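Local coordinates for protein pumilio homolog 23 (Arabidopsis thaliana, PDB 5WZJ) that recognises a specific sequence of 18S ribosomal RNA through pumilio repeats stacked into a right-handed superhelix, at residues 147-152 with 230-235; 154-159 with 206-211; 238-241 with 245-248. All coordinates share one frame; numbering follows the deposited sequence.

Contact 1 (147-152 with 230-235). With nucleotides of chain B.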
ATOM      1  N   TYR A 147      22.269   4.488   2.358  1.00 16.70           N
ATOM      2  CA  TYR A 147      22.097   3.901   3.688  1.00 16.23           C
ATOM      3  C   TYR A 147      21.518   4.912   4.675  1.00 15.03           C
ATOM      4  O   TYR A 147      20.608   4.582   5.442  1.00 16.27           O
ATOM      5  CB  TYR A 147      23.435   3.341   4.195  1.00 13.60           C
ATOM      6  CG  TYR A 147      24.188   2.570   3.116  1.00 19.79           C
ATOM      7  CD1 TYR A 147      23.748   1.324   2.696  1.00 16.86           C
ATOM      8  CD2 TYR A 147      25.315   3.109   2.500  1.00 21.82           C
ATOM      9  CE1 TYR A 147      24.418   0.619   1.698  1.00 20.02           C
ATOM     10  CE2 TYR A 147      25.998   2.413   1.507  1.00 16.54           C
ATOM     11  CZ  TYR A 147      25.532   1.171   1.107  1.00 20.77           C
ATOM     12  OH  TYR A 147      26.185   0.457   0.127  1.00 23.59           O
ATOM     13  N   GLY A 148      22.018   6.150   4.650  1.00 13.82           N
ATOM     14  CA  GLY A 148      21.553   7.155   5.589  1.00 12.23           C
ATOM     15  C   GLY A 148      20.079   7.458   5.456  1.00 14.69           C
ATOM     16  O   GLY A 148      19.413   7.776   6.444  1.00 14.05           O
ATOM     17  N   SER A 149      19.549   7.372   4.234  0.58 13.30           N
ATOM     18  CA  SER A 149      18.127   7.617   4.001  0.58 11.71           C
ATOM     19  C   SER A 149      17.253   6.608   4.739  0.58 13.63           C
ATOM     20  O   SER A 149      16.154   6.954   5.187  0.58 12.59           O
ATOM     21  CB  SER A 149      17.841   7.588   2.493  0.58 12.13           C
ATOM     22  OG  SER A 149      16.450   7.513   2.204  0.58 16.63           O
ATOM     23  N   HIS A 150      17.723   5.363   4.882  1.00 15.53           N
ATOM     24  CA  HIS A 150      16.974   4.362   5.648  1.00 15.77           C
ATOM     25  C   HIS A 150      16.971   4.708   7.125  1.00 16.37           C
ATOM     26  O   HIS A 150      15.937   4.610   7.797  1.00 14.51           O
ATOM     27  CB  HIS A 150      17.577   2.963   5.451  1.00 16.58           C
ATOM     28  CG  HIS A 150      17.392   2.413   4.075  1.00 16.57           C
ATOM     29  ND1 HIS A 150      16.204   1.855   3.649  1.00 16.50           N
ATOM     30  CD2 HIS A 150      18.238   2.347   3.022  1.00 11.82           C
ATOM     31  CE1 HIS A 150      16.328   1.467   2.393  1.00 18.33           C
ATOM     32  NE2 HIS A 150      17.552   1.760   1.988  1.00 16.17           N
ATOM     33  N   VAL A 151      18.144   5.076   7.653  1.00 17.19           N
ATOM     34  CA  VAL A 151      18.263   5.466   9.053  1.00 17.17           C
ATOM     35  C   VAL A 151      17.329   6.635   9.365  1.00 12.90           C
ATOM     36  O   VAL A 151      16.652   6.650  10.401  1.00 13.27           O
ATOM     37  CB  VAL A 151      19.734   5.796   9.376  1.00 17.76           C
ATOM     38  CG1 VAL A 151      19.879   6.317  10.801  1.00 13.08           C
ATOM     39  CG2 VAL A 151      20.629   4.546   9.158  1.00 13.55           C
ATOM     40  N   LEU A 152      17.268   7.622   8.468  1.00 11.28           N
ATOM     41  CA  LEU A 152      16.445   8.813   8.701  1.00 11.41           C
ATOM     42  C   LEU A 152      14.957   8.477   8.691  1.00 14.37           C
ATOM     43  O   LEU A 152      14.202   8.962   9.544  1.00 16.96           O
ATOM     44  CB  LEU A 152      16.740   9.880   7.641  1.00 11.97           C
ATOM     45  CG  LEU A 152      17.995  10.745   7.824  1.00 20.62           C
ATOM     46  CD1 LEU A 152      18.215  11.653   6.613  1.00 16.68           C
ATOM     47  CD2 LEU A 152      17.873  11.576   9.102  1.00 17.14           C
ATOM     48  N   SER A 230      14.063  12.102  -1.650  1.00 11.27           N
ATOM     49  CA  SER A 230      12.625  12.049  -1.894  1.00 14.54           C
ATOM     50  C   SER A 230      11.961  11.029  -0.973  1.00 14.50           C
ATOM     51  O   SER A 230      10.916  11.306  -0.371  1.00 15.48           O
ATOM     52  CB  SER A 230      12.355  11.722  -3.362  1.00 15.99           C
ATOM     53  OG  SER A 230      10.991  11.432  -3.573  1.00 18.82           O
ATOM     54  N   LEU A 231      12.593   9.860  -0.814  1.00 14.80           N
ATOM     55  CA  LEU A 231      12.092   8.824   0.085  1.00 15.55           C
ATOM     56  C   LEU A 231      12.010   9.311   1.533  1.00 16.12           C
ATOM     57  O   LEU A 231      11.041   9.009   2.240  1.00 14.94           O
ATOM     58  CB  LEU A 231      12.983   7.581  -0.017  1.00 12.02           C
ATOM     59  CG  LEU A 231      12.716   6.719  -1.255  1.00 13.65           C
ATOM     60  CD1 LEU A 231      13.905   5.792  -1.541  1.00 11.80           C
ATOM     61  CD2 LEU A 231      11.444   5.919  -1.018  1.00 12.64           C
ATOM     62  N   VAL A 232      13.032  10.032   1.998  1.00 14.19           N
ATOM     63  CA  VAL A 232      12.990  10.617   3.338  1.00 10.55           C
ATOM     64  C   VAL A 232      11.800  11.564   3.465  1.00 12.74           C
ATOM     65  O   VAL A 232      11.021  11.489   4.423  1.00 15.41           O
ATOM     66  CB  VAL A 232      14.315  11.338   3.648  1.00 11.06           C
ATOM     67  CG1 VAL A 232      14.206  12.101   4.982  1.00 12.63           C
ATOM     68  CG2 VAL A 232      15.489  10.331   3.690  1.00  8.13           C
ATOM     69  N   LEU A 233      11.639  12.464   2.496  1.00 12.27           N
ATOM     70  CA  LEU A 233      10.564  13.450   2.582  1.00 15.42           C
ATOM     71  C   LEU A 233       9.185  12.802   2.460  1.00 14.57           C
ATOM     72  O   LEU A 233       8.226  13.281   3.075  1.00 13.37           O
ATOM     73  CB  LEU A 233      10.748  14.524   1.512  1.00 14.38           C
ATOM     74  CG  LEU A 233      11.975  15.435   1.692  1.00 20.19           C
ATOM     75  CD1 LEU A 233      12.071  16.424   0.548  1.00 19.37           C
ATOM     76  CD2 LEU A 233      11.909  16.172   2.995  1.00 23.67           C
ATOM     77  N   GLN A 234       9.065  11.722   1.679  1.00 12.11           N
ATOM     78  CA  GLN A 234       7.807  10.976   1.624  1.00 12.87           C
ATOM     79  C   GLN A 234       7.428  10.440   2.992  1.00 14.86           C
ATOM     80  O   GLN A 234       6.283  10.591   3.435  1.00 17.74           O
ATOM     81  CB  GLN A 234       7.913   9.812   0.643  1.00 10.30           C
ATOM     82  CG  GLN A 234       8.002  10.230  -0.828  1.00 13.17           C
ATOM     83  CD  GLN A 234       8.422   9.059  -1.692  1.00 15.03           C
ATOM     84  OE1 GLN A 234       7.850   7.965  -1.594  1.00 15.96           O
ATOM     85  NE2 GLN A 234       9.454   9.257  -2.501  1.00 16.18           N
ATOM     86  N   THR A 235       8.375   9.786   3.667  1.00 11.84           N
ATOM     87  CA  THR A 235       8.102   9.267   5.004  1.00 14.41           C
ATOM     88  C   THR A 235       7.672  10.392   5.943  1.00 19.23           C
ATOM     89  O   THR A 235       6.658  10.284   6.645  1.00 13.51           O
ATOM     90  CB  THR A 235       9.335   8.528   5.531  1.00 14.78           C
ATOM     91  OG1 THR A 235       9.560   7.379   4.712  1.00 13.92           O
ATOM     92  CG2 THR A 235       9.154   8.084   6.976  1.00 12.81           C
TER
ATOM     93  P     G B  10      18.900  -2.243  -2.964  1.00 29.98           P
ATOM     94  OP1   G B  10      19.613  -2.731  -4.158  1.00 32.79           O
ATOM     95  OP2   G B  10      17.778  -2.991  -2.367  1.00 30.75           O
ATOM     96  O5'   G B  10      19.952  -2.060  -1.778  1.00 32.45           O
ATOM     97  C5'   G B  10      21.102  -1.235  -1.911  1.00 22.20           C
ATOM     98  C4'   G B  10      21.936  -1.277  -0.650  1.00 24.07           C
ATOM     99  O4'   G B  10      21.155  -0.696   0.434  1.00 16.81           O
ATOM    100  C3'   G B  10      22.335  -2.683  -0.182  1.00 23.44           C
ATOM    101  O3'   G B  10      23.606  -2.654   0.472  1.00 28.91           O
ATOM    102  C2'   G B  10      21.273  -2.999   0.855  1.00 23.16           C
ATOM    103  O2'   G B  10      21.652  -3.956   1.821  1.00 28.64           O
ATOM    104  C1'   G B  10      21.049  -1.626   1.488  1.00 15.39           C
ATOM    105  N9    G B  10      19.742  -1.535   2.134  1.00 20.27           N
ATOM    106  C8    G B  10      18.553  -2.021   1.616  1.00 19.71           C
ATOM    107  N7    G B  10      17.562  -1.886   2.450  1.00 18.63           N
ATOM    108  C5    G B  10      18.127  -1.302   3.581  1.00 20.00           C
ATOM    109  C6    G B  10      17.529  -0.908   4.803  1.00 21.45           C
ATOM    110  O6    G B  10      16.350  -1.014   5.133  1.00 18.77           O
ATOM    111  N1    G B  10      18.452  -0.348   5.679  1.00 17.56           N
ATOM    112  C2    G B  10      19.787  -0.173   5.414  1.00 18.41           C
ATOM    113  N2    G B  10      20.526   0.400   6.385  1.00 17.68           N
ATOM    114  N3    G B  10      20.352  -0.536   4.274  1.00 17.14           N
ATOM    115  C4    G B  10      19.476  -1.090   3.412  1.00 17.11           C
ATOM    116  P     A B   8      11.230   0.925 -12.057  1.00 28.48           P
ATOM    117  OP1   A B   8      12.625   0.726 -12.520  1.00 29.81           O
ATOM    118  OP2   A B   8      10.357  -0.240 -11.820  1.00 30.04           O
ATOM    119  O5'   A B   8      11.226   1.750 -10.705  1.00 28.47           O
ATOM    120  C5'   A B   8      11.586   1.142  -9.487  1.00 37.36           C
ATOM    121  C4'   A B   8      12.688   1.935  -8.854  1.00 38.77           C
ATOM    122  O4'   A B   8      12.173   3.224  -8.425  1.00 25.30           O
ATOM    123  C3'   A B   8      13.315   1.320  -7.614  1.00 37.83           C
ATOM    124  O3'   A B   8      14.364   0.424  -7.977  1.00 46.17           O
ATOM    125  C2'   A B   8      13.826   2.534  -6.870  1.00 35.60           C
ATOM    126  O2'   A B   8      15.042   2.938  -7.487  1.00 24.90           O
ATOM    127  C1'   A B   8      12.744   3.580  -7.196  1.00 26.85           C
ATOM    128  N9    A B   8      11.641   3.675  -6.209  1.00 22.12           N
ATOM    129  C8    A B   8      10.716   2.734  -5.797  1.00 20.42           C
ATOM    130  N7    A B   8       9.846   3.195  -4.917  1.00 22.40           N
ATOM    131  C5    A B   8      10.191   4.526  -4.754  1.00 19.43           C
ATOM    132  C6    A B   8       9.663   5.581  -3.979  1.00 18.03           C
ATOM    133  N6    A B   8       8.620   5.493  -3.146  1.00 15.32           N
ATOM    134  N1    A B   8      10.272   6.787  -4.079  1.00 17.09           N
ATOM    135  C2    A B   8      11.325   6.942  -4.892  1.00 18.60           C
ATOM    136  N3    A B   8      11.909   6.029  -5.661  1.00 14.55           N
ATOM    137  C4    A B   8      11.280   4.835  -5.556  1.00 17.82           C
ATOM    138  P     C B   9      14.696  -0.893  -7.102  1.00 40.39           P
ATOM    139  OP1   C B   9      15.685  -1.693  -7.867  1.00 40.21           O
ATOM    140  OP2   C B   9      13.441  -1.533  -6.629  1.00 33.19           O
ATOM    141  O5'   C B   9      15.396  -0.312  -5.785  1.00 34.78           O
ATOM    142  C5'   C B   9      16.619   0.418  -5.828  1.00 25.20           C
ATOM    143  C4'   C B   9      17.031   0.814  -4.429  1.00 24.19           C
ATOM    144  O4'   C B   9      16.069   1.738  -3.886  1.00 24.02           O
ATOM    145  C3'   C B   9      17.118  -0.341  -3.430  1.00 23.32           C
ATOM    146  O3'   C B   9      18.471  -0.734  -3.296  1.00 24.40           O
ATOM    147  C2'   C B   9      16.539   0.205  -2.113  1.00 38.53           C
ATOM    148  O2'   C B   9      17.557   0.383  -1.132  1.00 55.60           O
ATOM    149  C1'   C B   9      15.956   1.574  -2.502  1.00 21.89           C
ATOM    150  N1    C B   9      14.543   1.743  -2.107  1.00 20.16           N
ATOM    151  C2    C B   9      14.335   2.351  -0.877  1.00 19.29           C
ATOM    152  O2    C B   9      15.351   2.693  -0.239  1.00 19.11           O
ATOM    153  N3    C B   9      13.064   2.548  -0.440  1.00 21.15           N
ATOM    154  C4    C B   9      12.036   2.146  -1.186  1.00 19.19           C
ATOM    155  N4    C B   9      10.798   2.347  -0.722  1.00 21.00           N
ATOM    156  C5    C B   9      12.232   1.516  -2.460  1.00 20.72           C
ATOM    157  C6    C B   9      13.492   1.332  -2.882  1.00 19.78           C
TER

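Contact 2 (154-159 with 206-211)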
ATOM      1  N   ARG A 154      13.602   5.575   9.519  1.00 14.68           N
ATOM      2  CA  ARG A 154      13.313   4.916  10.792  1.00 12.14           C
ATOM      3  C   ARG A 154      13.290   5.926  11.931  1.00 11.95           C
ATOM      4  O   ARG A 154      12.381   5.904  12.772  1.00 14.30           O
ATOM      5  CB  ARG A 154      14.329   3.801  11.072  1.00 14.75           C
ATOM      6  CG  ARG A 154      14.040   3.028  12.380  1.00 12.48           C
ATOM      7  CD  ARG A 154      14.895   1.749  12.507  1.00 12.02           C
ATOM      8  NE  ARG A 154      14.725   0.847  11.372  1.00 14.81           N
ATOM      9  CZ  ARG A 154      13.697   0.014  11.230  1.00 21.08           C
ATOM     10  NH1 ARG A 154      12.744  -0.025  12.147  1.00 19.65           N
ATOM     11  NH2 ARG A 154      13.607  -0.761  10.161  1.00 22.63           N
ATOM     12  N   LEU A 155      14.252   6.854  11.943  1.00 16.23           N
ATOM     13  CA  LEU A 155      14.305   7.866  13.002  1.00 14.83           C
ATOM     14  C   LEU A 155      13.069   8.760  12.998  1.00 18.28           C
ATOM     15  O   LEU A 155      12.530   9.081  14.063  1.00 15.54           O
ATOM     16  CB  LEU A 155      15.562   8.715  12.847  1.00 13.74           C
ATOM     17  CG  LEU A 155      15.691   9.876  13.821  1.00 15.25           C
ATOM     18  CD1 LEU A 155      15.780   9.354  15.265  1.00 15.77           C
ATOM     19  CD2 LEU A 155      16.914  10.714  13.452  1.00 13.60           C
ATOM     20  N   LEU A 156      12.637   9.214  11.814  1.00 13.84           N
ATOM     21  CA  LEU A 156      11.397   9.977  11.712  1.00 15.79           C
ATOM     22  C   LEU A 156      10.229   9.186  12.287  1.00 16.44           C
ATOM     23  O   LEU A 156       9.420   9.724  13.048  1.00 14.97           O
ATOM     24  CB  LEU A 156      11.120  10.347  10.248  1.00 11.32           C
ATOM     25  CG  LEU A 156      12.025  11.422   9.631  1.00 13.24           C
ATOM     26  CD1 LEU A 156      12.010  11.315   8.106  1.00 12.99           C
ATOM     27  CD2 LEU A 156      11.589  12.813  10.071  1.00 11.91           C
ATOM     28  N   CYS A 157      10.119   7.902  11.919  1.00 16.36           N
ATOM     29  CA  CYS A 157       9.028   7.070  12.428  1.00 18.12           C
ATOM     30  C   CYS A 157       9.075   6.973  13.947  1.00 20.79           C
ATOM     31  O   CYS A 157       8.041   7.077  14.617  1.00 22.22           O
ATOM     32  CB  CYS A 157       9.085   5.669  11.804  1.00 13.00           C
ATOM     33  SG  CYS A 157       8.578   5.579  10.073  1.00 17.16           S
ATOM     34  N   LEU A 158      10.269   6.781  14.507  1.00 16.76           N
ATOM     35  CA  LEU A 158      10.402   6.698  15.957  1.00 19.67           C
ATOM     36  C   LEU A 158       9.961   7.996  16.636  1.00 24.47           C
ATOM     37  O   LEU A 158       9.293   7.961  17.676  1.00 19.34           O
ATOM     38  CB  LEU A 158      11.846   6.362  16.321  1.00 18.23           C
ATOM     39  CG  LEU A 158      12.148   6.173  17.806  1.00 21.54           C
ATOM     40  CD1 LEU A 158      11.154   5.207  18.408  1.00 19.33           C
ATOM     41  CD2 LEU A 158      13.584   5.677  18.010  1.00 25.69           C
ATOM     42  N   CYS A 159      10.337   9.154  16.073  1.00 18.70           N
ATOM     43  CA  CYS A 159       9.921  10.431  16.658  1.00 16.42           C
ATOM     44  C   CYS A 159       8.405  10.596  16.629  1.00 18.65           C
ATOM     45  O   CYS A 159       7.830  11.244  17.511  1.00 22.14           O
ATOM     46  CB  CYS A 159      10.582  11.605  15.925  1.00 13.03           C
ATOM     47  SG  CYS A 159      12.374  11.754  16.165  1.00 18.45           S
ATOM     48  N   THR A 206       9.154  17.565  14.802  1.00 20.41           N
ATOM     49  CA  THR A 206       9.127  18.890  14.177  1.00 11.50           C
ATOM     50  C   THR A 206      10.532  19.456  14.041  1.00 13.14           C
ATOM     51  O   THR A 206      10.912  19.965  12.981  1.00 14.69           O
ATOM     52  CB  THR A 206       8.230  19.828  14.996  1.00 15.50           C
ATOM     53  OG1 THR A 206       6.886  19.317  14.986  1.00 16.05           O
ATOM     54  CG2 THR A 206       8.243  21.251  14.419  1.00 18.01           C
ATOM     55  N   TYR A 207      11.327  19.350  15.109  1.00 17.30           N
ATOM     56  CA  TYR A 207      12.688  19.873  15.099  1.00 16.19           C
ATOM     57  C   TYR A 207      13.543  19.167  14.055  1.00 20.99           C
ATOM     58  O   TYR A 207      14.269  19.816  13.294  1.00 16.19           O
ATOM     59  CB  TYR A 207      13.297  19.717  16.496  1.00 17.76           C
ATOM     60  CG  TYR A 207      14.804  19.853  16.581  1.00 20.54           C
ATOM     61  CD1 TYR A 207      15.417  21.095  16.442  1.00 22.79           C
ATOM     62  CD2 TYR A 207      15.616  18.744  16.853  1.00 17.41           C
ATOM     63  CE1 TYR A 207      16.806  21.229  16.537  1.00 24.94           C
ATOM     64  CE2 TYR A 207      17.011  18.862  16.945  1.00 16.21           C
ATOM     65  CZ  TYR A 207      17.594  20.116  16.791  1.00 25.84           C
ATOM     66  OH  TYR A 207      18.960  20.271  16.898  1.00 19.71           O
ATOM     67  N   LEU A 208      13.482  17.829  14.016  1.00 17.79           N
ATOM     68  CA  LEU A 208      14.274  17.082  13.043  1.00 13.52           C
ATOM     69  C   LEU A 208      13.870  17.451  11.620  1.00 13.18           C
ATOM     70  O   LEU A 208      14.718  17.796  10.789  1.00 12.65           O
ATOM     71  CB  LEU A 208      14.115  15.573  13.279  1.00 14.23           C
ATOM     72  CG  LEU A 208      14.675  14.674  12.173  1.00 14.70           C
ATOM     73  CD1 LEU A 208      16.199  14.895  11.993  1.00 13.14           C
ATOM     74  CD2 LEU A 208      14.359  13.204  12.495  1.00 12.68           C
ATOM     75  N   LEU A 209      12.564  17.413  11.336  1.00 16.00           N
ATOM     76  CA  LEU A 209      12.087  17.689   9.985  1.00 13.50           C
ATOM     77  C   LEU A 209      12.405  19.119   9.559  1.00 18.53           C
ATOM     78  O   LEU A 209      12.814  19.348   8.417  1.00 16.35           O
ATOM     79  CB  LEU A 209      10.578  17.411   9.882  1.00 15.46           C
ATOM     80  CG  LEU A 209       9.927  17.660   8.508  1.00 16.45           C
ATOM     81  CD1 LEU A 209      10.666  16.900   7.420  1.00 15.77           C
ATOM     82  CD2 LEU A 209       8.421  17.294   8.495  1.00 14.17           C
ATOM     83  N   SER A 210      12.255  20.097  10.460  1.00 15.49           N
ATOM     84  CA  SER A 210      12.620  21.465  10.085  1.00 23.89           C
ATOM     85  C   SER A 210      14.100  21.566   9.720  1.00 15.82           C
ATOM     86  O   SER A 210      14.469  22.303   8.795  1.00 17.91           O
ATOM     87  CB  SER A 210      12.273  22.448  11.205  1.00 29.35           C
ATOM     88  OG  SER A 210      10.856  22.579  11.302  1.00 38.23           O
ATOM     89  N   GLY A 211      14.960  20.834  10.427  1.00 12.54           N
ATOM     90  CA  GLY A 211      16.361  20.787  10.027  1.00 15.94           C
ATOM     91  C   GLY A 211      16.562  20.173   8.651  1.00 19.23           C
ATOM     92  O   GLY A 211      17.405  20.629   7.873  1.00 18.27           O
TER

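Contact 3 (238-241 with 245-248)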
ATOM      1  N   ARG A 238       4.015  11.460   5.235  1.00 13.82           N
ATOM      2  CA  ARG A 238       3.057  10.464   5.717  1.00 14.11           C
ATOM      3  C   ARG A 238       2.883  10.541   7.226  1.00 19.90           C
ATOM      4  O   ARG A 238       1.764  10.398   7.735  1.00 19.49           O
ATOM      5  CB  ARG A 238       3.501   9.051   5.326  1.00 20.87           C
ATOM      6  CG  ARG A 238       3.412   8.741   3.841  1.00 23.79           C
ATOM      7  CD  ARG A 238       3.711   7.273   3.570  1.00 37.55           C
ATOM      8  NE  ARG A 238       4.592   7.081   2.418  1.00 52.00           N
ATOM      9  CZ  ARG A 238       4.170   6.825   1.182  1.00 57.50           C
ATOM     10  NH1 ARG A 238       2.860   6.733   0.923  1.00 54.26           N
ATOM     11  NH2 ARG A 238       5.064   6.669   0.202  1.00 59.09           N
ATOM     12  N   LEU A 239       3.979  10.759   7.960  1.00 13.05           N
ATOM     13  CA  LEU A 239       3.892  10.879   9.412  1.00 15.91           C
ATOM     14  C   LEU A 239       3.123  12.131   9.843  1.00 19.93           C
ATOM     15  O   LEU A 239       2.643  12.189  10.977  1.00 20.12           O
ATOM     16  CB  LEU A 239       5.303  10.891  10.020  1.00 12.37           C
ATOM     17  CG  LEU A 239       6.136   9.613   9.783  1.00 18.72           C
ATOM     18  CD1 LEU A 239       7.586   9.811  10.198  1.00 15.78           C
ATOM     19  CD2 LEU A 239       5.547   8.416  10.518  1.00 18.17           C
ATOM     20  N   MET A 240       3.000  13.133   8.972  1.00 16.90           N
ATOM     21  CA  MET A 240       2.325  14.384   9.299  1.00 17.04           C
ATOM     22  C   MET A 240       0.871  14.406   8.846  1.00 18.68           C
ATOM     23  O   MET A 240       0.241  15.474   8.867  1.00 16.73           O
ATOM     24  CB  MET A 240       3.084  15.565   8.683  1.00 23.12           C
ATOM     25  CG  MET A 240       4.414  15.871   9.365  1.00 18.28           C
ATOM     26  SD  MET A 240       4.158  16.468  11.058  1.00 18.64           S
ATOM     27  CE  MET A 240       5.857  16.847  11.548  1.00 16.96           C
ATOM     28  N   LEU A 241       0.336  13.262   8.414  1.00 18.23           N
ATOM     29  CA  LEU A 241      -1.057  13.172   7.997  1.00 23.51           C
ATOM     30  C   LEU A 241      -1.966  13.804   9.054  1.00 19.39           C
ATOM     31  O   LEU A 241      -1.791  13.580  10.256  1.00 20.95           O
ATOM     32  CB  LEU A 241      -1.424  11.698   7.761  1.00 19.45           C
ATOM     33  CG  LEU A 241      -2.856  11.360   7.315  1.00 25.47           C
ATOM     34  CD1 LEU A 241      -3.089  11.721   5.866  1.00 22.29           C
ATOM     35  CD2 LEU A 241      -3.182   9.894   7.543  1.00 31.63           C
ATOM     36  N   GLU A 245      -1.539  22.254  10.336  1.00 13.02           N
ATOM     37  CA  GLU A 245      -0.695  23.429  10.528  1.00 15.41           C
ATOM     38  C   GLU A 245       0.764  23.142  10.187  1.00 17.78           C
ATOM     39  O   GLU A 245       1.471  24.041   9.721  1.00 17.57           O
ATOM     40  CB  GLU A 245      -0.830  23.961  11.966  1.00 19.20           C
ATOM     41  CG  GLU A 245      -0.011  23.240  13.048  1.00 25.10           C
ATOM     42  CD  GLU A 245      -0.606  21.900  13.488  1.00 34.81           C
ATOM     43  OE1 GLU A 245      -1.635  21.459  12.926  1.00 40.95           O
ATOM     44  OE2 GLU A 245      -0.033  21.291  14.416  1.00 37.73           O
ATOM     45  N   GLN A 246       1.239  21.910  10.416  1.00 17.09           N
ATOM     46  CA  GLN A 246       2.594  21.564  10.000  1.00 17.58           C
ATOM     47  C   GLN A 246       2.666  21.307   8.493  1.00 16.05           C
ATOM     48  O   GLN A 246       3.629  21.719   7.838  1.00 19.10           O
ATOM     49  CB  GLN A 246       3.098  20.344  10.786  1.00 16.00           C
ATOM     50  CG  GLN A 246       3.111  20.556  12.297  1.00 16.48           C
ATOM     51  CD  GLN A 246       4.135  19.681  13.001  1.00 17.73           C
ATOM     52  OE1 GLN A 246       5.339  19.832  12.792  1.00 19.04           O
ATOM     53  NE2 GLN A 246       3.658  18.771  13.851  1.00 18.53           N
ATOM     54  N   LEU A 247       1.662  20.622   7.936  1.00 15.49           N
ATOM     55  CA  LEU A 247       1.644  20.356   6.498  1.00 14.65           C
ATOM     56  C   LEU A 247       1.656  21.648   5.701  1.00 17.38           C
ATOM     57  O   LEU A 247       2.346  21.744   4.678  1.00 15.77           O
ATOM     58  CB  LEU A 247       0.423  19.517   6.124  1.00 11.50           C
ATOM     59  CG  LEU A 247       0.464  18.077   6.644  1.00 15.96           C
ATOM     60  CD1 LEU A 247      -0.875  17.411   6.441  1.00 16.36           C
ATOM     61  CD2 LEU A 247       1.556  17.327   5.908  1.00 12.98           C
ATOM     62  N   LEU A 248       0.904  22.661   6.160  1.00 15.93           N
ATOM     63  CA  LEU A 248       0.875  23.959   5.489  1.00 16.89           C
ATOM     64  C   LEU A 248       2.184  24.723   5.639  1.00 18.07           C
ATOM     65  O   LEU A 248       2.451  25.637   4.858  1.00 16.83           O
ATOM     66  CB  LEU A 248      -0.297  24.800   6.017  1.00 13.95           C
ATOM     67  CG  LEU A 248      -1.680  24.218   5.676  1.00 20.72           C
ATOM     68  CD1 LEU A 248      -2.789  24.865   6.536  1.00 23.56           C
ATOM     69  CD2 LEU A 248      -1.983  24.388   4.181  1.00 20.78           C
TER

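Contact 1 (147-152 with 230-235)
Ser-149, in one of its two conformers, carries its OG opposite the backbone N (chi1 167°) and Val-232 holds CG2 beside its own N, which brings the two groups together between nearly parallel helices whose local axes approach to 9.2 Å. OG then lies, tentatively, 3.3 Å from Val-232 CG2 and is hydrogen-bonded to the carbonyl of Tyr-228. On the RNA side, His-150 lays one ring face over the base of G10 of chain B, whose C6 is 3.3 Å above the ring plane. From the ring edge, NE2 of His-150 makes a weak 3.4 Å hydrogen bond with O2' of C9 of chain B. With an alanine in place of His-150, the G10 base would probably lose the flat ring over its face, and C9 O2' its weak partner. Leu-231 sends CD2 to 3.4 Å from N1 of A8 of chain B and CD1 against the C9 base. Gln-234 grips the A8 edge with two straight bonds, N6 to OE1 at 3.0 Å (176°) and NE2 to N1 at 3.0 Å (171°), while NE2 also donates to Ser-230 OG, holding the amide's rotation. Such edge reading and base packing from successive repeats is the hallmark of the pumilio RNA-binding surface.

Contact 2 (154-159 with 206-211)
Helices 146-160 and 202-213 run roughly antiparallel where Leu-156 meets Leu-208, their local axes inclined at 147° and 10.4 Å apart at closest approach. One methyl does nearly all the work across this gap: CD2 of Leu-208. CG of this leucine points away from its own N and lies beside the carbonyl carbon (chi1 169°), which carries CD2 into the gap. There it is met by two leucines. Leu-155 reaches it with CD2, 3.7 Å from Leu-208 CD2, and with CG close behind; these two side chains pass each other on a slant. Leu-156 starts out across the interface rather than into it, but its end swings in, so that its CD2 is also 3.7 Å from Leu-208 CD2, with the two chains at about a right angle. One turn on from Leu-155, SG of Cys-159 closes the group more loosely, 4.4 Å from Leu-208 CD2. That methyl therefore packs among Leu-155, Leu-156 and Cys-159, and the contact between the segments is wholly apolar. Behind it, Leu-155 continues into Leu-108 of helix 100-112 and Leu-128 of helix 121-137, so this packing belongs to a larger core. Layering of alpha-helices with leucines packed between them is the solenoid architecture of pumilio repeat proteins, here joining Pumilio 3 to the helix that leads into Pumilio 4.

Contact 3 (238-241 with 245-248)
Met-240, in the turn that follows helix 227-239, meets Leu-247 and Gln-246 of helix 244-254 across the short connection between the two helices. The tight part is with Leu-247. Its CB starts off across the interface, but the branched end comes in and straddles the methionine: CD1 of Leu-247 lies 3.3 Å from the Met-240 carbonyl O and CD2 is 3.6 Å from Met-240 CB, with CG also close to the oxygen. The carbonyl thus has hydrocarbon pressed against it on this side. Leu-247 also touches Val-296 of helix 284-296, while Met-240 packs on Leu-205 and Leu-209 of helix 202-213, so both partners are buried.

The looser side belongs to Gln-246, which is partly exposed to solvent. Here the methionine is bent at its second torsion (chi2 -67°), which turns the thioether toward the glutamine while the two side chains cross at about a right angle. Met-240 SD lies over the amide face, 3.8 Å from Gln-246 CD and shifted toward NE2, and the methyl CE of Met-240 comes down on Gln-246 OE1 at 3.3 Å, also from above the amide plane. SD of Met-240 is 3.7 Å from NE2 of Gln-246, yet it too lies over the face and not in line with the N-H bonds. OE1 of the glutamine is taken up by a hydrogen bond with Thr-206 OG1.

Because the interface is made by a thioether, a leucine and the flat face of an amide, this contact probably rests mainly on shape and dispersion, while OE1 of Gln-246 bonds to Thr-206 of helix 202-213.

Contacts 1 and 2 share helix 146-160: its earlier turns serve contact 1 and its later ones contact 2, with centres about 10 Å apart. They touch where Leu-156 CD1 lies 3.8 Å from Val-232 O. Contact 3 follows contact 1 along helix 227-239, centres about 16 Å apart, with no direct touch beyond that adjoining sequence. It does meet contact 2, about 12 Å away centre to centre: Leu-239 CD1 sits 3.4 Å from Leu-156 O, and Met-240 CE is 4.0 Å from Leu-209 CD2. Contact 1 alone touches the RNA. The nearest atom of contact 2 is about 6 Å from the bound nucleic acid. For contact 3 the nearest atom is about 5 Å from the bound nucleic acid, so both are packing behind the binding surface.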